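Local coordinates for protein lipopolysaccharide heptosyltransferase 2 (Escherichia coli, PDB 1PSW) that transfers the second heptose of the lipopolysaccharide inner core from ADP-L-glycero-beta-D-manno-heptose to the heptosyl-Kdo2-lipid A acceptor, at residues 20-25 and 157-162; 26-31 and 81-86. All coordinates share one frame; numbering follows the deposited sequence.

Contact 1. Residues 20-25 and 157-162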
loop_
_atom_site.group_PDB
_atom_site.type_symbol
_atom_site.label_atom_id
_atom_site.label_comp_id
_atom_site.label_asym_id
_atom_site.label_seq_id
_atom_site.Cartn_x
_atom_site.Cartn_y
_atom_site.Cartn_z
ATOM N N LEU A 20 9.674 -5.536 -6.388
ATOM C CA LEU A 20 10.791 -5.324 -7.292
ATOM C C LEU A 20 12.091 -5.301 -6.479
ATOM O O LEU A 20 13.076 -5.930 -6.866
ATOM C CB LEU A 20 10.635 -4.005 -8.067
ATOM C CG LEU A 20 11.876 -3.579 -8.867
ATOM C CD1 LEU A 20 12.210 -4.630 -9.926
ATOM C CD2 LEU A 20 11.620 -2.227 -9.525
ATOM N N TYR A 21 12.090 -4.580 -5.357
ATOM C CA TYR A 21 13.286 -4.486 -4.512
ATOM C C TYR A 21 13.693 -5.864 -3.986
ATOM O O TYR A 21 14.882 -6.202 -3.969
ATOM C CB TYR A 21 13.067 -3.531 -3.323
ATOM C CG TYR A 21 12.432 -2.199 -3.703
ATOM C CD1 TYR A 21 12.604 -1.662 -4.976
ATOM C CD2 TYR A 21 11.624 -1.502 -2.804
ATOM C CE1 TYR A 21 11.979 -0.475 -5.358
ATOM C CE2 TYR A 21 10.997 -0.310 -3.168
ATOM C CZ TYR A 21 11.178 0.192 -4.452
ATOM O OH TYR A 21 10.536 1.339 -4.843
ATOM N N ARG A 22 12.711 -6.653 -3.553
ATOM C CA ARG A 22 12.983 -7.995 -3.056
ATOM C C ARG A 22 13.533 -8.857 -4.184
ATOM O O ARG A 22 14.438 -9.656 -3.978
ATOM C CB ARG A 22 11.710 -8.644 -2.497
ATOM C CG ARG A 22 11.190 -8.069 -1.183
ATOM C CD ARG A 22 10.132 -8.985 -0.591
ATOM N NE ARG A 22 10.716 -10.251 -0.160
ATOM C CZ ARG A 22 10.028 -11.358 0.105
ATOM N NH1 ARG A 22 8.707 -11.377 -0.021
ATOM N NH2 ARG A 22 10.662 -12.450 0.516
ATOM N N THR A 23 12.979 -8.696 -5.382
ATOM C CA THR A 23 13.433 -9.480 -6.519
ATOM C C THR A 23 14.840 -9.066 -6.954
ATOM O O THR A 23 15.659 -9.917 -7.310
ATOM C CB THR A 23 12.453 -9.357 -7.704
ATOM O OG1 THR A 23 11.148 -9.756 -7.273
ATOM C CG2 THR A 23 12.882 -10.256 -8.858
ATOM N N LEU A 24 15.132 -7.770 -6.910
ATOM C CA LEU A 24 16.450 -7.280 -7.304
ATOM C C LEU A 24 17.555 -7.850 -6.426
ATOM O O LEU A 24 18.626 -8.199 -6.913
ATOM C CB LEU A 24 16.494 -5.752 -7.239
ATOM C CG LEU A 24 15.783 -5.002 -8.368
ATOM C CD1 LEU A 24 15.687 -3.530 -8.017
ATOM C CD2 LEU A 24 16.528 -5.200 -9.671
ATOM N N GLN A 25 17.291 -7.937 -5.130
ATOM C CA GLN A 25 18.272 -8.461 -4.199
ATOM C C GLN A 25 18.412 -9.973 -4.283
ATOM O O GLN A 25 19.391 -10.541 -3.805
ATOM C CB GLN A 25 17.919 -8.012 -2.787
ATOM C CG GLN A 25 18.017 -6.492 -2.654
ATOM C CD GLN A 25 18.188 -6.021 -1.228
ATOM O OE1 GLN A 25 18.788 -4.973 -0.973
ATOM N NE2 GLN A 25 17.663 -6.792 -0.284
ATOM N N TRP A 157 6.409 -11.443 -2.759
ATOM C CA TRP A 157 5.349 -10.492 -2.450
ATOM C C TRP A 157 5.796 -9.447 -1.439
ATOM O O TRP A 157 6.773 -9.651 -0.716
ATOM C CB TRP A 157 4.137 -11.223 -1.862
ATOM C CG TRP A 157 3.274 -11.952 -2.844
ATOM C CD1 TRP A 157 3.423 -12.007 -4.205
ATOM C CD2 TRP A 157 2.081 -12.680 -2.541
ATOM N NE1 TRP A 157 2.390 -12.721 -4.763
ATOM C CE2 TRP A 157 1.551 -13.145 -3.763
ATOM C CE3 TRP A 157 1.401 -12.982 -1.350
ATOM C CZ2 TRP A 157 0.374 -13.897 -3.835
ATOM C CZ3 TRP A 157 0.226 -13.730 -1.423
ATOM C CH2 TRP A 157 -0.271 -14.177 -2.656
ATOM N N PRO A 158 5.088 -8.305 -1.380
ATOM C CA PRO A 158 5.483 -7.286 -0.403
ATOM C C PRO A 158 5.380 -7.954 0.957
ATOM O O PRO A 158 4.524 -8.816 1.160
ATOM C CB PRO A 158 4.425 -6.206 -0.579
ATOM C CG PRO A 158 4.037 -6.348 -2.034
ATOM C CD PRO A 158 3.958 -7.840 -2.205
ATOM N N GLN A 159 6.232 -7.545 1.885
ATOM C CA GLN A 159 6.231 -8.154 3.203
ATOM C C GLN A 159 6.854 -7.190 4.201
ATOM O O GLN A 159 7.923 -6.636 3.959
ATOM C CB GLN A 159 7.022 -9.466 3.134
ATOM C CG GLN A 159 7.133 -10.244 4.424
ATOM C CD GLN A 159 7.682 -11.649 4.193
ATOM O OE1 GLN A 159 8.740 -11.824 3.584
ATOM N NE2 GLN A 159 6.961 -12.655 4.683
ATOM N N LEU A 160 6.160 -6.978 5.314
ATOM C CA LEU A 160 6.621 -6.078 6.365
ATOM C C LEU A 160 6.619 -6.791 7.711
ATOM O O LEU A 160 5.751 -7.617 7.979
ATOM C CB LEU A 160 5.712 -4.847 6.445
ATOM C CG LEU A 160 5.658 -3.915 5.228
ATOM C CD1 LEU A 160 4.613 -2.820 5.439
ATOM C CD2 LEU A 160 7.031 -3.306 4.992
ATOM N N GLN A 161 7.587 -6.460 8.558
ATOM C CA GLN A 161 7.697 -7.065 9.882
ATOM C C GLN A 161 7.678 -5.946 10.922
ATOM O O GLN A 161 8.176 -4.850 10.673
ATOM C CB GLN A 161 9.005 -7.859 9.994
ATOM C CG GLN A 161 9.192 -8.946 8.927
ATOM C CD GLN A 161 8.318 -10.164 9.161
ATOM O OE1 GLN A 161 8.413 -10.814 10.204
ATOM N NE2 GLN A 161 7.464 -10.485 8.191
ATOM N N VAL A 162 7.091 -6.237 12.080
ATOM C CA VAL A 162 6.983 -5.286 13.185
ATOM C C VAL A 162 7.185 -6.035 14.506
ATOM O O VAL A 162 6.565 -7.077 14.734
ATOM C CB VAL A 162 5.584 -4.600 13.198
ATOM C CG1 VAL A 162 5.422 -3.761 14.457
ATOM C CG2 VAL A 162 5.400 -3.733 11.955
HETATM O O HOH W 1 6.852 -13.677 -0.797
#
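NH1 of Arg22 is gripped twice by the backbone of Trp157, once directly and once through water. The direct bond runs from Arg22 NH1 to Trp157 O over 2.7 Å. It is moderately straight, with an N-H...O angle of 153°, and flat at both ends, because the oxygen lies in the guanidinium plane and the donor lies in the plane of the carbonyl. A water accepts a second hydrogen from NH1 of Arg22 at 3.1 Å and another from N of Trp157 at 3.0 Å, so the water, accepting from both, links the arginine to the backbone N while NH1 holds the carbonyl directly. A bend at CD (chi3 68°) turns NE and the guanidinium toward the carbonyl. CD of Arg22 itself lies 3.4 Å from Trp157 O.

Both contact partners belong to a GT-B glycosyltransferase. Arg22 stands on helix 11-27 of the N-terminal Rossmann-like domain, and residues 157-162 form part of the connection to the C-terminal one: Pro158 packs on Met15 and Ser19, whereas Val162 already rests on helix 252-260.

Gln159 approaches the arginine differently. Fully extended, with CG anti to the backbone N, it sets OE1 3.3 Å above one guanidinium face, displaced toward the rim. The amide and guanidinium planes are 38° apart, and OE1 of Gln159 lies 3.6 Å from Arg22 NH1, a polar packing contact on the exposed flank of the linker.

Contact 2. Residues 26-31 and 81-86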
loop_
_atom_site.group_PDB
_atom_site.type_symbol
_atom_site.label_atom_id
_atom_site.label_comp_id
_atom_site.label_asym_id
_atom_site.label_seq_id
_atom_site.Cartn_x
_atom_site.Cartn_y
_atom_site.Cartn_z
ATOM N N ALA A 26 17.439 -10.625 -4.908
ATOM C CA ALA A 26 17.491 -12.068 -5.065
ATOM C C ALA A 26 18.167 -12.432 -6.390
ATOM O O ALA A 26 18.687 -13.534 -6.537
ATOM C CB ALA A 26 16.081 -12.646 -5.023
ATOM N N ARG A 27 18.155 -11.510 -7.353
ATOM C CA ARG A 27 18.744 -11.770 -8.667
ATOM C C ARG A 27 20.104 -11.119 -8.882
ATOM O O ARG A 27 20.820 -11.479 -9.815
ATOM C CB ARG A 27 17.792 -11.303 -9.776
ATOM C CG ARG A 27 16.371 -11.830 -9.659
ATOM C CD ARG A 27 16.288 -13.350 -9.693
ATOM N NE ARG A 27 16.848 -13.926 -10.911
ATOM C CZ ARG A 27 16.651 -15.183 -11.295
ATOM N NH1 ARG A 27 15.905 -16.003 -10.559
ATOM N NH2 ARG A 27 17.206 -15.625 -12.416
ATOM N N TYR A 28 20.457 -10.165 -8.025
ATOM C CA TYR A 28 21.735 -9.462 -8.143
ATOM C C TYR A 28 22.493 -9.425 -6.829
ATOM O O TYR A 28 21.910 -9.171 -5.770
ATOM C CB TYR A 28 21.509 -8.022 -8.613
ATOM C CG TYR A 28 20.832 -7.921 -9.954
ATOM C CD1 TYR A 28 21.567 -7.964 -11.136
ATOM C CD2 TYR A 28 19.448 -7.819 -10.042
ATOM C CE1 TYR A 28 20.938 -7.913 -12.372
ATOM C CE2 TYR A 28 18.809 -7.768 -11.270
ATOM C CZ TYR A 28 19.555 -7.817 -12.428
ATOM O OH TYR A 28 18.915 -7.793 -13.638
ATOM N N PRO A 29 23.804 -9.683 -6.883
ATOM C CA PRO A 29 24.661 -9.674 -5.697
ATOM C C PRO A 29 24.899 -8.242 -5.217
ATOM O O PRO A 29 25.104 -7.332 -6.024
ATOM C CB PRO A 29 25.941 -10.340 -6.200
ATOM C CG PRO A 29 25.999 -9.883 -7.629
ATOM C CD PRO A 29 24.568 -10.084 -8.080
ATOM N N GLN A 30 24.863 -8.061 -3.901
ATOM C CA GLN A 30 25.090 -6.764 -3.279
ATOM C C GLN A 30 24.345 -5.609 -3.949
ATOM O O GLN A 30 24.946 -4.597 -4.340
ATOM C CB GLN A 30 26.588 -6.456 -3.243
ATOM C CG GLN A 30 27.417 -7.424 -2.410
ATOM C CD GLN A 30 27.590 -8.784 -3.061
ATOM O OE1 GLN A 30 26.888 -9.741 -2.731
ATOM N NE2 GLN A 30 28.536 -8.876 -3.988
ATOM N N ALA A 31 23.032 -5.758 -4.086
ATOM C CA ALA A 31 22.219 -4.715 -4.695
ATOM C C ALA A 31 21.878 -3.650 -3.653
ATOM O O ALA A 31 21.206 -3.928 -2.662
ATOM C CB ALA A 31 20.941 -5.320 -5.273
ATOM N N TYR A 81 25.246 5.844 -9.827
ATOM C CA TYR A 81 24.287 4.756 -9.944
ATOM C C TYR A 81 24.553 3.941 -11.199
ATOM O O TYR A 81 24.739 4.492 -12.287
ATOM C CB TYR A 81 22.860 5.306 -9.985
ATOM C CG TYR A 81 22.376 5.845 -8.666
ATOM C CD1 TYR A 81 22.164 4.995 -7.577
ATOM C CD2 TYR A 81 22.129 7.206 -8.500
ATOM C CE1 TYR A 81 21.717 5.494 -6.352
ATOM C CE2 TYR A 81 21.687 7.710 -7.285
ATOM C CZ TYR A 81 21.482 6.849 -6.218
ATOM O OH TYR A 81 21.043 7.351 -5.017
ATOM N N ASP A 82 24.575 2.625 -11.032
ATOM C CA ASP A 82 24.806 1.704 -12.136
ATOM C C ASP A 82 23.535 1.540 -12.973
ATOM O O ASP A 82 23.584 1.502 -14.202
ATOM C CB ASP A 82 25.225 0.334 -11.596
ATOM C CG ASP A 82 26.576 0.360 -10.904
ATOM O OD1 ASP A 82 27.571 0.723 -11.560
ATOM O OD2 ASP A 82 26.645 0.014 -9.707
ATOM N N ARG A 83 22.396 1.436 -12.293
ATOM C CA ARG A 83 21.115 1.263 -12.970
ATOM C C ARG A 83 20.039 2.164 -12.388
ATOM O O ARG A 83 20.190 2.705 -11.293
ATOM C CB ARG A 83 20.637 -0.184 -12.847
ATOM C CG ARG A 83 21.538 -1.222 -13.468
ATOM C CD ARG A 83 20.878 -2.589 -13.402
ATOM N NE ARG A 83 21.564 -3.573 -14.234
ATOM C CZ ARG A 83 21.072 -4.768 -14.534
ATOM N NH1 ARG A 83 19.883 -5.130 -14.069
ATOM N NH2 ARG A 83 21.764 -5.601 -15.302
ATOM N N ALA A 84 18.948 2.314 -13.128
ATOM C CA ALA A 84 17.825 3.117 -12.674
ATOM C C ALA A 84 16.529 2.469 -13.146
ATOM O O ALA A 84 16.465 1.914 -14.244
ATOM C CB ALA A 84 17.933 4.534 -13.214
ATOM N N TYR A 85 15.507 2.524 -12.300
ATOM C CA TYR A 85 14.197 1.963 -12.625
ATOM C C TYR A 85 13.155 3.044 -12.374
ATOM O O TYR A 85 13.078 3.594 -11.277
ATOM C CB TYR A 85 13.892 0.739 -11.747
ATOM C CG TYR A 85 14.781 -0.455 -12.010
ATOM C CD1 TYR A 85 14.452 -1.398 -12.987
ATOM C CD2 TYR A 85 15.979 -0.617 -11.319
ATOM C CE1 TYR A 85 15.298 -2.468 -13.267
ATOM C CE2 TYR A 85 16.830 -1.686 -11.599
ATOM C CZ TYR A 85 16.486 -2.602 -12.571
ATOM O OH TYR A 85 17.335 -3.648 -12.865
ATOM N N VAL A 86 12.364 3.353 -13.391
ATOM C CA VAL A 86 11.328 4.369 -13.263
ATOM C C VAL A 86 9.986 3.657 -13.183
ATOM O O VAL A 86 9.562 3.012 -14.145
ATOM C CB VAL A 86 11.348 5.337 -14.472
ATOM C CG1 VAL A 86 10.339 6.459 -14.272
ATOM C CG2 VAL A 86 12.746 5.917 -14.648
#
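Tyr28 and Arg83 meet at the surface, where NH1 of Arg83 donates a weak hydrogen bond to the phenol oxygen of Tyr28. The N...O distance is 2.9 Å, but the N-H...O angle of 147° shows the donor aimed somewhat aside. The side chains cross at about a right angle, and the ring and guanidinium planes stand 70° apart. The tight part of the contact gathers around NH1, which lies 3.2 Å from CZ of Tyr28 and 3.4 Å from its CE1, approaching the ring obliquely. Behind it, CZ of Arg83 is 3.8 Å from Tyr28 CE1. Arg83 spans the gap as a straight rod from CG to NE (chi3 168°), placing the charged group well clear of its strand. The phenol has a second, stronger partner in the carbonyl oxygen of Ala139, to which it must donate, so its oxygen can accept from the arginine at the same time.

Inward from this pair lies buried Tyr85, packed on Ile3, Leu24 and Thr106; its OH comes within 3.2 Å of Arg83 NH1. The outer side is looser: Tyr28 and Arg83 are both partly exposed, and the one bond between them is weak.

Tyr28 is the first residue to leave the helix in the beta-alpha-beta crossover from strand 2-6 through helix 11-27 to strand 32-37, while Arg83 opens strand 83-86, which lies beside strand 2-6. The tie thus spans the rim where strands begin, opposite the strand ends at which Rossmann-like domains generally bind ligands.

In the fold
Both are surface contacts, and both draw on helix 11-27: contact 1 on the last turns of its body, contact 2 on its final residues and the turn beyond. Contact 1 lies nearer the centre of the chain and looks outward from the N-terminal domain to the interdomain connection, whereas contact 2 stays within that domain, reaching to strand 83-86. In each an arginine is the donor, but on different elements: the helix carries it in contact 1, the strand in contact 2, and the acceptor changes from a backbone carbonyl to a phenol. Their centres are about 14 Å apart, and Leu24 CD2 packs 3.6 Å from Tyr85 OH between them.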